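PDB 5B82: Tll0287 protein from Thermosynechococcus elongatus, which binds a covalently attached heme c with His/Cys axial ligation in a PAS-like domain and probably serves a redox or sensory role linked to photosynthesis. Local coordinates for residues D125-A139 against R168-Q182. Numbering follows the deposited sequence.
Sequences DKEGVHYFRRIDVQA and RVGDLRGMYAVTIPQ. With HEC (heme c), chain B.
Lys-126 O accepts a hydrogen bond from Gln-182 NE2 (3.1 Å), met from above its carbonyl plane, closing one end of an antiparallel ladder whose paired residues send their side chains to the same face. His-130 and Thr-179 lie side by side, ND1 and OG1 hydrogen-bonded at 2.9 Å. The ring's NE2 donates in the ring plane to Asp-125 OD1, and the two bonds together are likely to fix the imidazole's rotation. On the same face Met-175 lies alongside the Phe-132 ring, its CE 3.6 Å from CD1, while SD makes an oblique Met-aromatic contact. Ile-135 turns the opposite way: chi1 (-61°) sets CG1 3.4 Å from Tyr-176 CE2, and the extended chi2 (161°) carries CD1 over the centre of one ring face, a CH-pi contact. Replacing Tyr-176 by an alanine is likely to strip Ile-135 CD1 of that face and leave Asp-42 and Arg-45 without the hydroxyl they share. Ile-135 also faces Arg-173 and Gly-174 in a classic beta bulge; there Arg-173 NH2 donates a hydrogen bond to heme propionate O1A (2.7 Å). The pair forms the sheet's centre, flanked by strands 120-125 and 85-89, with helix 103-114 over Phe-132 and Met-175 and helix 28-49 against Tyr-176 and Val-178.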
loop_
_atom_site.group_PDB
_atom_site.type_symbol
_atom_site.label_atom_id
_atom_site.label_comp_id
_atom_site.label_asym_id
_atom_site.label_seq_id
_atom_site.Cartn_x
_atom_site.Cartn_y
_atom_site.Cartn_z
ATOM N N ASP A 125 -4.119 -6.570 20.079
ATOM C CA ASP A 125 -5.299 -6.174 20.828
ATOM C C ASP A 125 -6.363 -7.269 20.776
ATOM O O ASP A 125 -6.098 -8.372 20.302
ATOM C CB ASP A 125 -5.852 -4.820 20.345
ATOM C CG ASP A 125 -6.205 -4.809 18.867
ATOM O OD1 ASP A 125 -6.666 -5.842 18.329
ATOM O OD2 ASP A 125 -6.026 -3.748 18.232
ATOM N N LYS A 126 -7.565 -6.946 21.227
ATOM C CA LYS A 126 -8.643 -7.939 21.252
ATOM C C LYS A 126 -8.869 -8.578 19.878
ATOM O O LYS A 126 -9.258 -9.734 19.784
ATOM C CB LYS A 126 -9.933 -7.304 21.769
ATOM C CG LYS A 126 -10.345 -6.061 21.000
ATOM C CD LYS A 126 -11.341 -5.230 21.791
ATOM C CE LYS A 126 -12.761 -5.563 21.398
ATOM N NZ LYS A 126 -13.083 -5.093 20.022
ATOM N N GLU A 127 -8.595 -7.832 18.806
ATOM C CA GLU A 127 -8.904 -8.332 17.473
ATOM C C GLU A 127 -7.843 -9.314 16.987
ATOM O O GLU A 127 -8.115 -10.165 16.138
ATOM C CB GLU A 127 -9.092 -7.181 16.480
ATOM C CG GLU A 127 -10.019 -6.075 16.995
ATOM C CD GLU A 127 -11.448 -6.534 17.199
ATOM O OE1 GLU A 127 -11.858 -7.527 16.558
ATOM O OE2 GLU A 127 -12.166 -5.900 18.003
ATOM N N GLY A 128 -6.640 -9.212 17.551
ATOM C CA GLY A 128 -5.580 -10.146 17.227
ATOM C C GLY A 128 -4.236 -9.428 17.100
ATOM O O GLY A 128 -3.973 -8.467 17.824
ATOM N N VAL A 129 -3.401 -9.927 16.195
ATOM C CA VAL A 129 -2.089 -9.329 15.901
ATOM C C VAL A 129 -2.156 -8.533 14.595
ATOM O O VAL A 129 -2.642 -9.033 13.582
ATOM C CB VAL A 129 -1.006 -10.411 15.782
ATOM C CG1 VAL A 129 0.341 -9.781 15.683
ATOM C CG2 VAL A 129 -1.034 -11.328 16.978
ATOM N N HIS A 130 -1.668 -7.293 14.622
ATOM C CA HIS A 130 -1.769 -6.405 13.472
ATOM C C HIS A 130 -0.369 -5.926 13.105
ATOM O O HIS A 130 0.335 -5.399 13.953
ATOM C CB HIS A 130 -2.611 -5.171 13.804
ATOM C CG HIS A 130 -3.927 -5.476 14.453
ATOM N ND1 HIS A 130 -5.094 -5.623 13.737
ATOM C CD2 HIS A 130 -4.261 -5.631 15.752
ATOM C CE1 HIS A 130 -6.092 -5.860 14.569
ATOM N NE2 HIS A 130 -5.615 -5.865 15.799
ATOM N N TYR A 131 0.014 -6.092 11.845
ATOM C CA TYR A 131 1.304 -5.620 11.376
ATOM C C TYR A 131 1.068 -4.544 10.340
ATOM O O TYR A 131 0.207 -4.701 9.463
ATOM C CB TYR A 131 2.090 -6.781 10.759
ATOM C CG TYR A 131 3.427 -6.413 10.110
ATOM C CD1 TYR A 131 4.540 -6.092 10.883
ATOM C CD2 TYR A 131 3.587 -6.441 8.727
ATOM C CE1 TYR A 131 5.771 -5.789 10.298
ATOM C CE2 TYR A 131 4.831 -6.137 8.128
ATOM C CZ TYR A 131 5.908 -5.819 8.925
ATOM O OH TYR A 131 7.136 -5.524 8.340
ATOM N N PHE A 132 1.824 -3.452 10.455
ATOM C CA PHE A 132 1.726 -2.338 9.531
ATOM C C PHE A 132 3.115 -2.054 8.984
ATOM O O PHE A 132 4.086 -2.091 9.719
ATOM C CB PHE A 132 1.209 -1.090 10.238
ATOM C CG PHE A 132 -0.143 -1.287 10.899
ATOM C CD1 PHE A 132 -1.308 -1.078 10.188
ATOM C CD2 PHE A 132 -0.226 -1.680 12.224
ATOM C CE1 PHE A 132 -2.570 -1.272 10.791
ATOM C CE2 PHE A 132 -1.478 -1.868 12.841
ATOM C CZ PHE A 132 -2.640 -1.662 12.121
ATOM N N ARG A 133 3.189 -1.749 7.699
ATOM C CA ARG A 133 4.477 -1.455 7.083
ATOM C C ARG A 133 4.304 -0.246 6.180
ATOM O O ARG A 133 3.464 -0.240 5.276
ATOM C CB ARG A 133 5.006 -2.686 6.333
ATOM C CG ARG A 133 6.533 -2.633 5.981
ATOM C CD ARG A 133 6.770 -2.084 4.602
ATOM N NE ARG A 133 8.185 -2.187 4.211
ATOM C CZ ARG A 133 9.069 -1.202 4.336
ATOM N NH1 ARG A 133 8.689 -0.028 4.839
ATOM N NH2 ARG A 133 10.332 -1.379 3.945
ATOM N N ARG A 134 5.085 0.796 6.436
ATOM C CA ARG A 134 4.934 2.030 5.669
ATOM C C ARG A 134 5.269 1.851 4.184
ATOM O O ARG A 134 6.088 1.011 3.803
ATOM C CB ARG A 134 5.761 3.175 6.284
ATOM C CG ARG A 134 7.118 3.398 5.647
ATOM C CD ARG A 134 7.985 4.392 6.446
ATOM N NE ARG A 134 7.684 5.798 6.188
ATOM C CZ ARG A 134 7.491 6.709 7.139
ATOM N NH1 ARG A 134 7.555 6.359 8.420
ATOM N NH2 ARG A 134 7.238 7.972 6.813
ATOM N N ILE A 135 4.599 2.640 3.356
ATOM C CA ILE A 135 4.901 2.736 1.935
ATOM C C ILE A 135 5.321 4.174 1.644
ATOM O O ILE A 135 4.558 5.111 1.893
ATOM C CB ILE A 135 3.667 2.415 1.080
ATOM C CG1 ILE A 135 3.192 0.990 1.347
ATOM C CG2 ILE A 135 3.983 2.586 -0.409
ATOM C CD1 ILE A 135 1.765 0.715 0.918
ATOM N N ASP A 136 6.526 4.357 1.122
ATOM C CA ASP A 136 6.981 5.694 0.787
ATOM C C ASP A 136 6.895 5.936 -0.716
ATOM O O ASP A 136 6.765 4.998 -1.500
ATOM C CB ASP A 136 8.401 5.943 1.304
ATOM C CG ASP A 136 8.462 6.070 2.827
ATOM O OD1 ASP A 136 7.480 6.551 3.438
ATOM O OD2 ASP A 136 9.503 5.695 3.413
ATOM N N VAL A 137 6.960 7.200 -1.109
ATOM C CA VAL A 137 6.891 7.561 -2.516
ATOM C C VAL A 137 8.293 7.631 -3.112
ATOM O O VAL A 137 9.129 8.370 -2.607
ATOM C CB VAL A 137 6.210 8.924 -2.682
ATOM C CG1 VAL A 137 6.251 9.370 -4.135
ATOM C CG2 VAL A 137 4.772 8.867 -2.172
ATOM N N GLN A 138 8.557 6.851 -4.164
ATOM C CA GLN A 138 9.775 7.029 -4.982
ATOM C C GLN A 138 9.475 7.791 -6.273
ATOM O O GLN A 138 8.312 8.040 -6.595
ATOM C CB GLN A 138 10.431 5.688 -5.330
ATOM C CG GLN A 138 11.035 4.955 -4.144
ATOM C CD GLN A 138 10.042 4.043 -3.482
ATOM O OE1 GLN A 138 9.243 3.400 -4.156
ATOM N NE2 GLN A 138 10.071 3.987 -2.153
ATOM N N ALA A 139 10.526 8.149 -7.013
ATOM C CA ALA A 139 10.381 8.933 -8.238
ATOM C C ALA A 139 9.488 8.283 -9.287
ATOM O O ALA A 139 8.703 8.967 -9.938
ATOM C CB ALA A 139 11.759 9.266 -8.849
ATOM N N ARG A 168 5.304 13.945 -3.469
ATOM C CA ARG A 168 6.692 14.212 -3.828
ATOM C C ARG A 168 7.545 13.045 -3.356
ATOM O O ARG A 168 7.119 12.278 -2.495
ATOM C CB ARG A 168 7.189 15.501 -3.180
ATOM C CG ARG A 168 6.511 16.759 -3.680
ATOM C CD ARG A 168 7.487 17.939 -3.737
ATOM N NE ARG A 168 8.474 17.920 -2.656
ATOM C CZ ARG A 168 8.211 18.221 -1.386
ATOM N NH1 ARG A 168 6.980 18.549 -1.016
ATOM N NH2 ARG A 168 9.179 18.180 -0.479
ATOM N N VAL A 169 8.738 12.906 -3.924
ATOM C CA VAL A 169 9.654 11.846 -3.524
ATOM C C VAL A 169 9.965 11.962 -2.040
ATOM O O VAL A 169 10.429 13.004 -1.577
ATOM C CB VAL A 169 10.977 11.913 -4.307
ATOM C CG1 VAL A 169 11.958 10.877 -3.785
ATOM C CG2 VAL A 169 10.721 11.699 -5.780
ATOM N N GLY A 170 9.689 10.893 -1.300
ATOM C CA GLY A 170 9.939 10.859 0.130
ATOM C C GLY A 170 8.686 10.978 0.973
ATOM O O GLY A 170 8.727 10.755 2.181
ATOM N N ASP A 171 7.571 11.342 0.345
ATOM C CA ASP A 171 6.291 11.430 1.054
ATOM C C ASP A 171 5.841 10.081 1.610
ATOM O O ASP A 171 6.199 9.033 1.083
ATOM C CB ASP A 171 5.188 11.929 0.119
ATOM C CG ASP A 171 5.284 13.409 -0.162
ATOM O OD1 ASP A 171 6.305 14.013 0.228
ATOM O OD2 ASP A 171 4.344 13.957 -0.779
ATOM N N LEU A 172 5.022 10.115 2.657
ATOM C CA LEU A 172 4.335 8.908 3.106
ATOM C C LEU A 172 3.142 8.627 2.195
ATOM O O LEU A 172 2.192 9.412 2.144
ATOM C CB LEU A 172 3.866 9.065 4.552
ATOM C CG LEU A 172 2.999 7.926 5.086
ATOM C CD1 LEU A 172 3.805 6.629 5.154
ATOM C CD2 LEU A 172 2.435 8.306 6.441
ATOM N N ARG A 173 3.196 7.507 1.477
ATOM C CA ARG A 173 2.158 7.142 0.516
ATOM C C ARG A 173 0.943 6.497 1.187
ATOM O O ARG A 173 -0.203 6.737 0.797
ATOM C CB ARG A 173 2.729 6.170 -0.518
ATOM C CG ARG A 173 1.690 5.575 -1.445
ATOM C CD ARG A 173 1.173 6.607 -2.452
ATOM N NE ARG A 173 0.155 6.019 -3.318
ATOM C CZ ARG A 173 -1.146 5.988 -3.035
ATOM N NH1 ARG A 173 -1.594 6.530 -1.912
ATOM N NH2 ARG A 173 -1.999 5.423 -3.882
ATOM N N GLY A 174 1.219 5.674 2.190
ATOM C CA GLY A 174 0.216 4.868 2.861
ATOM C C GLY A 174 0.944 3.744 3.572
ATOM O O GLY A 174 2.116 3.888 3.941
ATOM N N MET A 175 0.271 2.614 3.751
ATOM C CA MET A 175 0.853 1.493 4.479
ATOM C C MET A 175 0.213 0.187 4.061
ATOM O O MET A 175 -0.883 0.190 3.481
ATOM C CB MET A 175 0.663 1.684 5.980
ATOM C CG MET A 175 -0.777 1.478 6.459
ATOM S SD MET A 175 -0.960 1.962 8.175
ATOM C CE MET A 175 -2.735 1.672 8.393
ATOM N N TYR A 176 0.904 -0.926 4.317
ATOM C CA TYR A 176 0.252 -2.240 4.286
ATOM C C TYR A 176 -0.260 -2.532 5.689
ATOM O O TYR A 176 0.380 -2.150 6.668
ATOM C CB TYR A 176 1.222 -3.348 3.878
ATOM C CG TYR A 176 1.947 -3.075 2.582
ATOM C CD1 TYR A 176 1.360 -3.366 1.354
ATOM C CD2 TYR A 176 3.218 -2.536 2.589
ATOM C CE1 TYR A 176 2.025 -3.105 0.164
ATOM C CE2 TYR A 176 3.894 -2.287 1.413
ATOM C CZ TYR A 176 3.293 -2.565 0.209
ATOM O OH TYR A 176 3.972 -2.296 -0.953
ATOM N N ALA A 177 -1.405 -3.205 5.784
ATOM C CA ALA A 177 -1.991 -3.588 7.076
ATOM C C ALA A 177 -2.390 -5.057 7.047
ATOM O O ALA A 177 -3.150 -5.489 6.175
ATOM C CB ALA A 177 -3.203 -2.740 7.381
ATOM N N VAL A 178 -1.858 -5.834 7.979
ATOM C CA VAL A 178 -2.210 -7.244 8.081
ATOM C C VAL A 178 -2.767 -7.554 9.460
ATOM O O VAL A 178 -2.263 -7.048 10.459
ATOM C CB VAL A 178 -0.986 -8.140 7.846
ATOM C CG1 VAL A 178 -1.355 -9.609 8.008
ATOM C CG2 VAL A 178 -0.386 -7.871 6.472
ATOM N N THR A 179 -3.807 -8.381 9.516
ATOM C CA THR A 179 -4.310 -8.857 10.794
ATOM C C THR A 179 -4.298 -10.381 10.854
ATOM O O THR A 179 -4.820 -11.055 9.964
ATOM C CB THR A 179 -5.741 -8.363 11.071
ATOM O OG1 THR A 179 -5.730 -6.944 11.248
ATOM C CG2 THR A 179 -6.303 -9.009 12.347
ATOM N N ILE A 180 -3.685 -10.920 11.906
ATOM C CA ILE A 180 -3.855 -12.326 12.242
ATOM C C ILE A 180 -4.939 -12.400 13.319
ATOM O O ILE A 180 -4.685 -12.101 14.484
ATOM C CB ILE A 180 -2.567 -12.968 12.773
ATOM C CG1 ILE A 180 -1.374 -12.655 11.859
ATOM C CG2 ILE A 180 -2.768 -14.483 12.928
ATOM C CD1 ILE A 180 -0.056 -13.160 12.413
ATOM N N PRO A 181 -6.154 -12.779 12.923
ATOM C CA PRO A 181 -7.310 -12.712 13.830
ATOM C C PRO A 181 -7.121 -13.521 15.113
ATOM O O PRO A 181 -6.456 -14.547 15.091
ATOM C CB PRO A 181 -8.453 -13.295 12.995
ATOM C CG PRO A 181 -7.795 -14.093 11.941
ATOM C CD PRO A 181 -6.500 -13.391 11.631
ATOM N N GLN A 182 -7.686 -13.033 16.212
ATOM C CA GLN A 182 -7.668 -13.729 17.494
ATOM C C GLN A 182 -8.335 -15.111 17.394
ATOM O O GLN A 182 -7.803 -16.099 17.891
ATOM C CB GLN A 182 -8.384 -12.878 18.549
ATOM C CG GLN A 182 -8.369 -13.442 19.955
ATOM C CD GLN A 182 -7.219 -12.906 20.808
ATOM O OE1 GLN A 182 -6.326 -13.656 21.198
ATOM N NE2 GLN A 182 -7.259 -11.612 21.127
HETATM FE FE HEC B . 0.158 3.148 -7.326
HETATM C CHA HEC B . -2.841 2.331 -5.961
HETATM C CHB HEC B . 1.536 3.224 -4.116
HETATM C CHC HEC B . 3.241 3.720 -8.614
HETATM C CHD HEC B . -1.248 3.478 -10.443
HETATM N NA HEC B . -0.535 2.898 -5.390
HETATM C C1A HEC B . -1.795 2.428 -5.080
HETATM C C2A HEC B . -1.824 2.078 -3.673
HETATM C C3A HEC B . -0.605 2.327 -3.178
HETATM C C4A HEC B . 0.221 2.849 -4.237
HETATM C CMA HEC B . -0.124 2.123 -1.733
HETATM C CAA HEC B . -3.035 1.500 -2.898
HETATM C CBA HEC B . -3.760 2.568 -2.080
HETATM C CGA HEC B . -4.695 3.352 -2.961
HETATM O O1A HEC B . -4.483 4.579 -3.125
HETATM O O2A HEC B . -5.641 2.751 -3.535
HETATM N NB HEC B . 2.014 3.436 -6.503
HETATM C C1B HEC B . 2.391 3.376 -5.178
HETATM C C2B HEC B . 3.831 3.499 -5.097
HETATM C C3B HEC B . 4.298 3.644 -6.339
HETATM C C4B HEC B . 3.171 3.598 -7.247
HETATM C CMB HEC B . 4.662 3.515 -3.788
HETATM C CAB HEC B . 5.779 3.813 -6.752
HETATM C CBB HEC B . 6.588 2.526 -6.442
HETATM N NC HEC B . 0.853 3.563 -9.180
HETATM C C1C HEC B . 2.184 3.709 -9.501
HETATM C C2C HEC B . 2.296 3.701 -10.945
HETATM C C3C HEC B . 1.053 3.772 -11.454
HETATM C C4C HEC B . 0.125 3.596 -10.351
HETATM C CMC HEC B . 3.610 4.047 -11.685
HETATM C CAC HEC B . 0.648 3.908 -12.946
HETATM C CBC HEC B . 1.183 2.794 -13.877
HETATM N ND HEC B . -1.739 3.007 -8.081
HETATM C C1D HEC B . -2.072 3.042 -9.431
HETATM C C2D HEC B . -3.426 2.551 -9.594
HETATM C C3D HEC B . -3.905 2.210 -8.189
HETATM C C4D HEC B . -2.804 2.522 -7.319
HETATM C CMD HEC B . -4.228 2.404 -10.904
HETATM C CAD HEC B . -5.269 1.623 -7.765
HETATM C CBD HEC B . -5.082 0.112 -7.834
HETATM C CGD HEC B . -6.273 -0.623 -7.260
HETATM O O1D HEC B . -7.387 -0.509 -7.820
HETATM O O2D HEC B . -6.094 -1.328 -6.243
#